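PDB 3B55: succinoglycan biosynthesis protein from Bacillus cereus ATCC 14579, which is of unproven function but binds a calcium ion and belongs to the erythromycin esterase-like family, despite its succinoglycan biosynthesis name. Local coordinates for residues 37-40 with 41-44; 255-258 with 259-262; 283-286 with 287-291; 376-380 with 381-385. The protein carries 1 engineered substitution. All blocks are in the same frame, centred on the assembly; numbering follows the deposited sequence.

Contact 1: residues 37-40 with 41-44; sequences YNTN and QIAK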
# COMPACT_ATOMS: atom_id res chain seq x y z
N TYR A 37 -18.02 -17.13 25.55
CA TYR A 37 -18.45 -17.44 24.19
C TYR A 37 -17.79 -18.68 23.59
O TYR A 37 -16.68 -19.06 23.96
CB TYR A 37 -18.26 -16.24 23.25
CG TYR A 37 -16.84 -15.72 23.12
CD1 TYR A 37 -16.50 -14.46 23.61
CD2 TYR A 37 -15.85 -16.46 22.48
CE1 TYR A 37 -15.21 -13.95 23.46
CE2 TYR A 37 -14.56 -15.96 22.31
CZ TYR A 37 -14.25 -14.70 22.81
OH TYR A 37 -12.98 -14.20 22.65
N ASN A 38 -18.52 -19.28 22.66
CA ASN A 38 -18.13 -20.50 21.96
C ASN A 38 -17.75 -20.19 20.51
O ASN A 38 -18.62 -19.91 19.68
CB ASN A 38 -19.31 -21.48 21.98
CG ASN A 38 -18.98 -22.81 21.36
OD1 ASN A 38 -17.87 -23.03 20.88
ND2 ASN A 38 -19.95 -23.72 21.38
N THR A 39 -16.45 -20.26 20.22
CA THR A 39 -15.93 -19.96 18.88
C THR A 39 -16.50 -20.83 17.75
O THR A 39 -16.37 -20.47 16.58
CB THR A 39 -14.39 -20.08 18.83
OG1 THR A 39 -14.00 -21.40 19.20
CG2 THR A 39 -13.74 -19.07 19.76
N ASN A 40 -17.11 -21.96 18.09
CA ASN A 40 -17.69 -22.80 17.05
C ASN A 40 -19.00 -22.16 16.62
O ASN A 40 -19.42 -22.29 15.47
CB ASN A 40 -17.94 -24.22 17.56
CG ASN A 40 -16.65 -24.97 17.83
OD1 ASN A 40 -15.81 -25.12 16.94
ND2 ASN A 40 -16.48 -25.45 19.06
N GLN A 41 -19.65 -21.45 17.55
CA GLN A 41 -20.91 -20.76 17.27
C GLN A 41 -20.61 -19.47 16.50
O GLN A 41 -21.39 -19.04 15.65
CB GLN A 41 -21.65 -20.43 18.57
CG GLN A 41 -22.15 -21.66 19.30
CD GLN A 41 -23.09 -22.50 18.44
OE1 GLN A 41 -24.24 -22.13 18.22
NE2 GLN A 41 -22.59 -23.62 17.94
N ILE A 42 -19.48 -18.86 16.83
CA ILE A 42 -19.08 -17.63 16.17
C ILE A 42 -18.89 -17.92 14.68
O ILE A 42 -19.34 -17.14 13.83
CB ILE A 42 -17.76 -17.09 16.76
CG1 ILE A 42 -18.00 -16.59 18.19
CG2 ILE A 42 -17.19 -15.99 15.88
CD1 ILE A 42 -16.72 -16.25 18.94
N ALA A 43 -18.24 -19.04 14.38
CA ALA A 43 -17.97 -19.44 13.00
C ALA A 43 -19.26 -19.70 12.22
O ALA A 43 -19.26 -19.68 10.99
CB ALA A 43 -17.09 -20.68 12.98
N LYS A 44 -20.35 -19.96 12.94
CA LYS A 44 -21.63 -20.21 12.31
C LYS A 44 -22.35 -18.89 12.05
O LYS A 44 -23.11 -18.77 11.10
CB LYS A 44 -22.49 -21.12 13.19
CG LYS A 44 -22.00 -22.57 13.25
CD LYS A 44 -23.07 -23.52 12.74
CE LYS A 44 -22.51 -24.90 12.39
NZ LYS A 44 -22.65 -25.92 13.47

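Contact 2: residues 255-258 with 259-262; sequences IKQN and ARII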
# COMPACT_ATOMS: atom_id res chain seq x y z
N ILE A 255 5.14 18.88 -8.57
CA ILE A 255 6.55 19.19 -8.35
C ILE A 255 6.87 19.27 -6.87
O ILE A 255 7.83 18.66 -6.40
CB ILE A 255 6.91 20.52 -9.04
CG1 ILE A 255 6.59 20.43 -10.54
CG2 ILE A 255 8.37 20.85 -8.81
CD1 ILE A 255 7.22 19.23 -11.24
N LYS A 256 6.05 20.01 -6.14
CA LYS A 256 6.23 20.19 -4.71
C LYS A 256 6.27 18.84 -3.97
O LYS A 256 7.08 18.64 -3.07
CB LYS A 256 5.08 21.05 -4.17
CG LYS A 256 5.23 21.46 -2.73
CD LYS A 256 4.23 22.54 -2.38
CE LYS A 256 4.38 22.94 -0.93
NZ LYS A 256 5.81 23.23 -0.64
N GLN A 257 5.41 17.91 -4.39
CA GLN A 257 5.35 16.60 -3.77
C GLN A 257 6.59 15.79 -4.10
O GLN A 257 7.12 15.07 -3.24
CB GLN A 257 4.10 15.85 -4.23
CG GLN A 257 3.95 14.48 -3.59
CD GLN A 257 3.89 14.54 -2.07
OE1 GLN A 257 3.90 13.51 -1.40
NE2 GLN A 257 3.82 15.75 -1.52
N ASN A 258 7.06 15.90 -5.34
CA ASN A 258 8.27 15.21 -5.77
C ASN A 258 9.43 15.65 -4.87
O ASN A 258 10.27 14.83 -4.50
CB ASN A 258 8.59 15.55 -7.23
CG ASN A 258 7.71 14.79 -8.21
OD1 ASN A 258 8.07 13.71 -8.67
ND2 ASN A 258 6.56 15.35 -8.53
N ALA A 259 9.46 16.93 -4.52
CA ALA A 259 10.52 17.45 -3.66
C ALA A 259 10.29 16.91 -2.25
O ALA A 259 11.24 16.59 -1.52
CB ALA A 259 10.49 18.98 -3.64
N ARG A 260 9.02 16.81 -1.87
CA ARG A 260 8.65 16.29 -0.56
C ARG A 260 9.18 14.86 -0.39
O ARG A 260 9.53 14.45 0.71
CB ARG A 260 7.14 16.29 -0.42
CG ARG A 260 6.68 16.02 0.99
CD ARG A 260 6.88 17.26 1.85
NE ARG A 260 6.71 16.96 3.27
CZ ARG A 260 7.66 16.43 4.04
NH1 ARG A 260 8.85 16.15 3.53
NH2 ARG A 260 7.41 16.19 5.32
N ILE A 261 9.23 14.11 -1.48
CA ILE A 261 9.71 12.73 -1.42
C ILE A 261 11.19 12.68 -1.01
O ILE A 261 11.60 11.81 -0.26
CB ILE A 261 9.53 12.02 -2.78
CG1 ILE A 261 8.04 11.88 -3.09
CG2 ILE A 261 10.21 10.66 -2.76
CD1 ILE A 261 7.27 10.97 -2.14
N ILE A 262 11.98 13.62 -1.53
CA ILE A 262 13.40 13.70 -1.22
C ILE A 262 13.61 13.97 0.27
O ILE A 262 14.52 13.41 0.88
CB ILE A 262 14.09 14.82 -2.04
CG1 ILE A 262 13.76 14.66 -3.52
CG2 ILE A 262 15.59 14.76 -1.83
CD1 ILE A 262 14.21 15.81 -4.39

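Contact 3: residues 283-286 with 287-291; sequences HDIA and MYENA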
# COMPACT_ATOMS: atom_id res chain seq x y z
N HIS A 283 8.94 6.06 8.36
CA HIS A 283 8.63 5.35 7.13
C HIS A 283 7.14 5.40 6.84
O HIS A 283 6.74 5.86 5.78
CB HIS A 283 9.07 3.88 7.19
CG HIS A 283 8.78 3.12 5.93
ND1 HIS A 283 8.20 1.87 5.92
CD2 HIS A 283 8.97 3.45 4.63
CE1 HIS A 283 8.04 1.47 4.67
NE2 HIS A 283 8.50 2.41 3.87
N ASP A 284 6.32 4.97 7.79
CA ASP A 284 4.88 4.97 7.54
C ASP A 284 4.22 6.34 7.64
O ASP A 284 3.11 6.52 7.17
CB ASP A 284 4.18 3.95 8.44
CG ASP A 284 4.04 2.59 7.77
OD1 ASP A 284 4.96 2.22 6.99
OD2 ASP A 284 3.03 1.88 7.99
N ILE A 285 4.90 7.30 8.27
CA ILE A 285 4.34 8.63 8.33
C ILE A 285 4.39 9.11 6.86
O ILE A 285 3.41 9.63 6.34
CB ILE A 285 5.18 9.56 9.23
CG1 ILE A 285 4.75 9.37 10.69
CG2 ILE A 285 5.04 11.01 8.79
CD1 ILE A 285 5.43 10.30 11.67
N ALA A 286 5.52 8.87 6.20
CA ALA A 286 5.70 9.26 4.81
C ALA A 286 4.69 8.57 3.88
O ALA A 286 4.08 9.23 3.03
CB ALA A 286 7.13 8.93 4.36
N MSE A 287 4.52 7.26 4.02
CA MSE A 287 3.57 6.53 3.18
C MSE A 287 2.17 7.11 3.37
O MSE A 287 1.40 7.23 2.41
CB MSE A 287 3.55 5.03 3.52
CG MSE A 287 4.88 4.32 3.31
SE MSE A 287 4.69 2.52 2.58
CE MSE A 287 4.07 1.60 4.16
N TYR A 288 1.86 7.45 4.61
CA TYR A 288 0.58 8.04 4.99
C TYR A 288 0.40 9.36 4.27
O TYR A 288 -0.65 9.62 3.68
CB TYR A 288 0.54 8.28 6.51
CG TYR A 288 -0.31 9.45 6.95
CD1 TYR A 288 -1.69 9.46 6.76
CD2 TYR A 288 0.27 10.55 7.59
CE1 TYR A 288 -2.47 10.53 7.19
CE2 TYR A 288 -0.51 11.63 8.04
CZ TYR A 288 -1.88 11.61 7.83
OH TYR A 288 -2.67 12.66 8.26
N GLU A 289 1.44 10.20 4.34
CA GLU A 289 1.43 11.52 3.72
C GLU A 289 1.25 11.44 2.22
O GLU A 289 0.54 12.25 1.63
CB GLU A 289 2.73 12.28 4.03
CG GLU A 289 2.96 12.59 5.51
CD GLU A 289 4.15 13.52 5.74
OE1 GLU A 289 5.02 13.62 4.84
OE2 GLU A 289 4.22 14.12 6.84
N ASN A 290 1.89 10.45 1.60
CA ASN A 290 1.79 10.29 0.16
C ASN A 290 0.41 9.81 -0.26
O ASN A 290 -0.09 10.19 -1.31
CB ASN A 290 2.88 9.32 -0.32
CG ASN A 290 4.27 9.91 -0.14
OD1 ASN A 290 5.28 9.19 -0.11
ND2 ASN A 290 4.34 11.23 -0.03
N ALA A 291 -0.20 8.97 0.58
CA ALA A 291 -1.54 8.46 0.30
C ALA A 291 -2.54 9.59 0.55
O ALA A 291 -3.55 9.71 -0.15
CB ALA A 291 -1.84 7.29 1.21

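Contact 4: residues 376-380 with 381-385; sequences GQVKK and DQFFI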
# COMPACT_ATOMS: atom_id res chain seq x y z
N GLY A 376 -11.68 -19.78 8.85
CA GLY A 376 -11.41 -20.91 7.98
C GLY A 376 -12.45 -22.02 8.07
O GLY A 376 -12.46 -22.92 7.24
N GLN A 377 -13.32 -21.96 9.08
CA GLN A 377 -14.35 -22.98 9.22
C GLN A 377 -15.64 -22.62 8.46
O GLN A 377 -16.58 -23.42 8.43
CB GLN A 377 -14.67 -23.22 10.70
CG GLN A 377 -13.50 -23.74 11.52
CD GLN A 377 -12.80 -24.91 10.84
OE1 GLN A 377 -11.77 -24.73 10.19
NE2 GLN A 377 -13.37 -26.10 10.97
N VAL A 378 -15.68 -21.43 7.87
CA VAL A 378 -16.84 -21.02 7.09
C VAL A 378 -16.83 -21.86 5.82
O VAL A 378 -15.81 -21.94 5.14
CB VAL A 378 -16.77 -19.52 6.74
CG1 VAL A 378 -17.85 -19.17 5.73
CG2 VAL A 378 -16.92 -18.68 8.00
N LYS A 379 -17.96 -22.48 5.49
CA LYS A 379 -18.03 -23.33 4.31
C LYS A 379 -18.21 -22.62 2.97
O LYS A 379 -19.16 -22.87 2.23
CB LYS A 379 -19.13 -24.38 4.48
CG LYS A 379 -18.68 -25.79 4.12
CD LYS A 379 -19.80 -26.79 4.37
CE LYS A 379 -19.27 -28.19 4.65
NZ LYS A 379 -18.48 -28.79 3.56
N LYS A 380 -17.25 -21.76 2.65
CA LYS A 380 -17.27 -21.02 1.41
C LYS A 380 -15.83 -20.80 0.96
O LYS A 380 -14.98 -20.46 1.78
CB LYS A 380 -17.99 -19.68 1.59
CG LYS A 380 -19.45 -19.79 1.99
CD LYS A 380 -20.07 -18.40 2.15
CE LYS A 380 -21.58 -18.45 2.38
NZ LYS A 380 -21.95 -19.08 3.68
N ASP A 381 -15.57 -21.03 -0.32
CA ASP A 381 -14.23 -20.86 -0.88
C ASP A 381 -13.69 -19.46 -0.64
O ASP A 381 -12.55 -19.29 -0.22
CB ASP A 381 -14.25 -21.17 -2.37
CG ASP A 381 -14.51 -22.64 -2.66
OD1 ASP A 381 -15.19 -22.94 -3.67
OD2 ASP A 381 -14.02 -23.49 -1.89
N GLN A 382 -14.52 -18.45 -0.91
CA GLN A 382 -14.16 -17.04 -0.73
C GLN A 382 -15.42 -16.28 -0.32
O GLN A 382 -16.53 -16.60 -0.75
CB GLN A 382 -13.65 -16.40 -2.03
CG GLN A 382 -12.56 -17.16 -2.77
CD GLN A 382 -13.12 -18.27 -3.61
OE1 GLN A 382 -14.25 -18.19 -4.10
NE2 GLN A 382 -12.32 -19.31 -3.80
N PHE A 383 -15.24 -15.25 0.51
CA PHE A 383 -16.36 -14.44 0.96
C PHE A 383 -15.86 -13.21 1.69
O PHE A 383 -14.70 -13.15 2.09
CB PHE A 383 -17.27 -15.24 1.91
CG PHE A 383 -16.60 -15.63 3.20
CD1 PHE A 383 -15.82 -16.79 3.27
CD2 PHE A 383 -16.73 -14.85 4.34
CE1 PHE A 383 -15.19 -17.16 4.46
CE2 PHE A 383 -16.11 -15.21 5.53
CZ PHE A 383 -15.34 -16.36 5.60
N PHE A 384 -16.73 -12.21 1.83
CA PHE A 384 -16.35 -11.03 2.58
C PHE A 384 -17.46 -10.71 3.56
O PHE A 384 -18.57 -11.26 3.46
CB PHE A 384 -16.02 -9.84 1.67
CG PHE A 384 -17.16 -9.35 0.83
CD1 PHE A 384 -17.59 -10.07 -0.29
CD2 PHE A 384 -17.74 -8.11 1.09
CE1 PHE A 384 -18.57 -9.56 -1.13
CE2 PHE A 384 -18.72 -7.59 0.25
CZ PHE A 384 -19.13 -8.32 -0.87
N ILE A 385 -17.17 -9.84 4.51
CA ILE A 385 -18.16 -9.50 5.52
C ILE A 385 -17.87 -8.16 6.15
O ILE A 385 -16.72 -7.75 6.25
CB ILE A 385 -18.18 -10.59 6.61
CG1 ILE A 385 -19.14 -10.20 7.73
CG2 ILE A 385 -16.77 -10.81 7.14
CD1 ILE A 385 -19.59 -11.39 8.56

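Contact 1: residues 37-40 with 41-44
Tyr37 and Ile42 meet across the start of helix 39-49: the terminal methyl CD1 of Ile42 comes obliquely to the tyrosine ring and lies 3.7 Å from Tyr37 CD2. The CG1 arm of Ile42 is extended (chi2 171°), which carries this methyl past Thr39, whose CG2 sits 4.2 Å from Ile42 CD1. On the outer side the aliphatic part of Gln41 packs against the amide of Asn38, with Gln41 CG 3.7 Å from Asn38 ND2.

Beneath these side chains, Asn38 O is gripped by two backbone donors, Gln41 N at 2.8 Å and Ile42 N at 3.2 Å, and Thr39 O takes Ala43 N to continue the first turn. Asn38 fixes this start. With CG anti to the backbone N (chi1 -176°), its amide oxygen OD1 accepts from Asn40 N at 3.1 Å, a nearly straight bond (162°) although the donor stands above the carbonyl plane. A short side chain with an acceptor suits this place, because the first amides of a helix have no preceding turn to bond to.

Further out, Val393 and Trp397 of helix 392-398 pack on both Tyr37 and Ile42, and Glu400 takes the tyrosine hydroxyl. The apolar contact of Tyr37, just before the cap, with Ile42, the fourth residue of the helix, is a hydrophobic staple, here spanning an asparagine N-cap.

Contact 2: residues 255-258 with 259-262
Gln257 folds its amide over Arg260, one turn further along helix 250-268, in a contact made by van der Waals touch. Gln257 NE2 rests 3.5 Å from Arg260 CB; the amide meets the aliphatic base of Arg260, whose guanidinium leads away with its plane 69° from that of the amide. A bend at chi2 (59°) beyond a CG that lies anti to the backbone N turns the glutamine end along the helix. Apolar branches pack closer to the backbone: Ile261 CG1 lies 3.3 Å from Gln257 O, and Ile262 CG1 is 3.6 Å from Asn258 O.

Hydrogen bonding across the two turns belongs to the backbone. Ala259 N bonds to Ile255 O (3.0 Å), Arg260 N to Lys256 O (2.9 Å) and Ile261 N to Gln257 O (2.9 Å), the regular i to i+4 pattern; a second bond from Ile261 N to Asn258 O is weak.

Lys256 is long enough to form a salt bridge with Glu239, whereas Asn258 is short and returns its ND2 to Trp254 O, satisfying the buried amide N-H within its own helix, while OD1 takes weak bonds from Trp116 and Asn183.

Small Ala259 allows close approach to Ser235 and Leu238 of helix 221-240, while Ile255 and Ile262 pack on both that helix and helix 178-192, and Gln257 and Ile261 meet Trp116 at the start of helix 116-128.

Contact 3: residues 283-286 with 287-291
Selenomethionine Met287 lays its chain against the imidazole of His283, an i to i+4 Met-aromatic contact along helix 278-298, which packs against strand 167-172 of the central mixed sheet. CG of Met287 lies over one ring face, toward the rim, while SE stands 4.5 Å from the centroid of the His283 ring and 39° off its normal, an oblique approach. The ring reaches that position because His283 CG is anti to the backbone N (chi1 -179°), and hydrogen bonds to Tyr320 and Asp172 hold its rotation. A flexible, polarisable side chain suits the spot: bent at chi2 and chi3, it follows the ring, and the side chain lies about 4 Å, nearest atoms, from that of Glu113, a calcium ligand. Asp284 crosses the methyl end of the Met287 side chain and turns OD2 to His309 and Ala324.

On another side of the helix, Ile285 and Glu289 run side by side, pointing the same way, with Ile285 CG2 3.8 Å from Glu289 OE2; the carboxylate finds its hydrogen bond at Gln264 through OE1. Tyr288 instead brings a ring edge to the backbone, its CD2 3.5 Å from Ile285 O.

Contact 4: residues 376-380 with 381-385
Val378 and Phe383 close the bend that leads from helix 371-376 into strand 382-386, a bend built round an inverse gamma turn centred on Lys379. Its bond, Lys380 N to Val378 O at 2.9 Å, is weak. The valine covers one face of the phenylalanine in a CH-pi contact: Val378 CG1 stands 3.9 Å from the ring centroid of Phe383, 25° off the normal and displaced toward the rim. The nearest ring atom, Phe383 CE1, is 3.6 Å from Val378 CG1, and the other branch touches too, CG2 of Val378 lying 3.7 Å from Phe383 CZ.

With CG set between the backbone N and carbonyl carbon (chi1 64°), Phe383 swings its ring back toward the turn. Lys380 adds aliphatic bulk, its CB 4.0 Å from Phe383 CD1, and then sends its amine on to Glu47 O. A branched valine gives two methyls to spread over a flat ring, whereas a lysine can pack with its base and bond with its tip.

Phe383 belongs to a strand between 51-53 and 429-433, both antiparallel to it; Ala50 and Gln432 touch its side chain, and Leu46 and Glu47 of helix 39-49 cover Val378.

Contacts 1 and 4 lie together at one end of the molecule, joined where Ala43 of helix 39-49 packs on Val378 and Gln377. Both mark places where regular structure begins: one uses a polar cap and an apolar clasp to open a helix, the other an aromatic face to fold a loop onto a strand. Contacts 2 and 3 lie within the middle of successive helices, where backbone bonding is regular and side chains reach out to the surroundings, mainly other helices in contact 2, and strand 167-172, loops and helices in contact 3; their helices touch through Arg260 and Glu289, a long, weak ion pair. Contact 2 is the more buried, contact 3 the nearest to the calcium site, and contact 1 the most exposed.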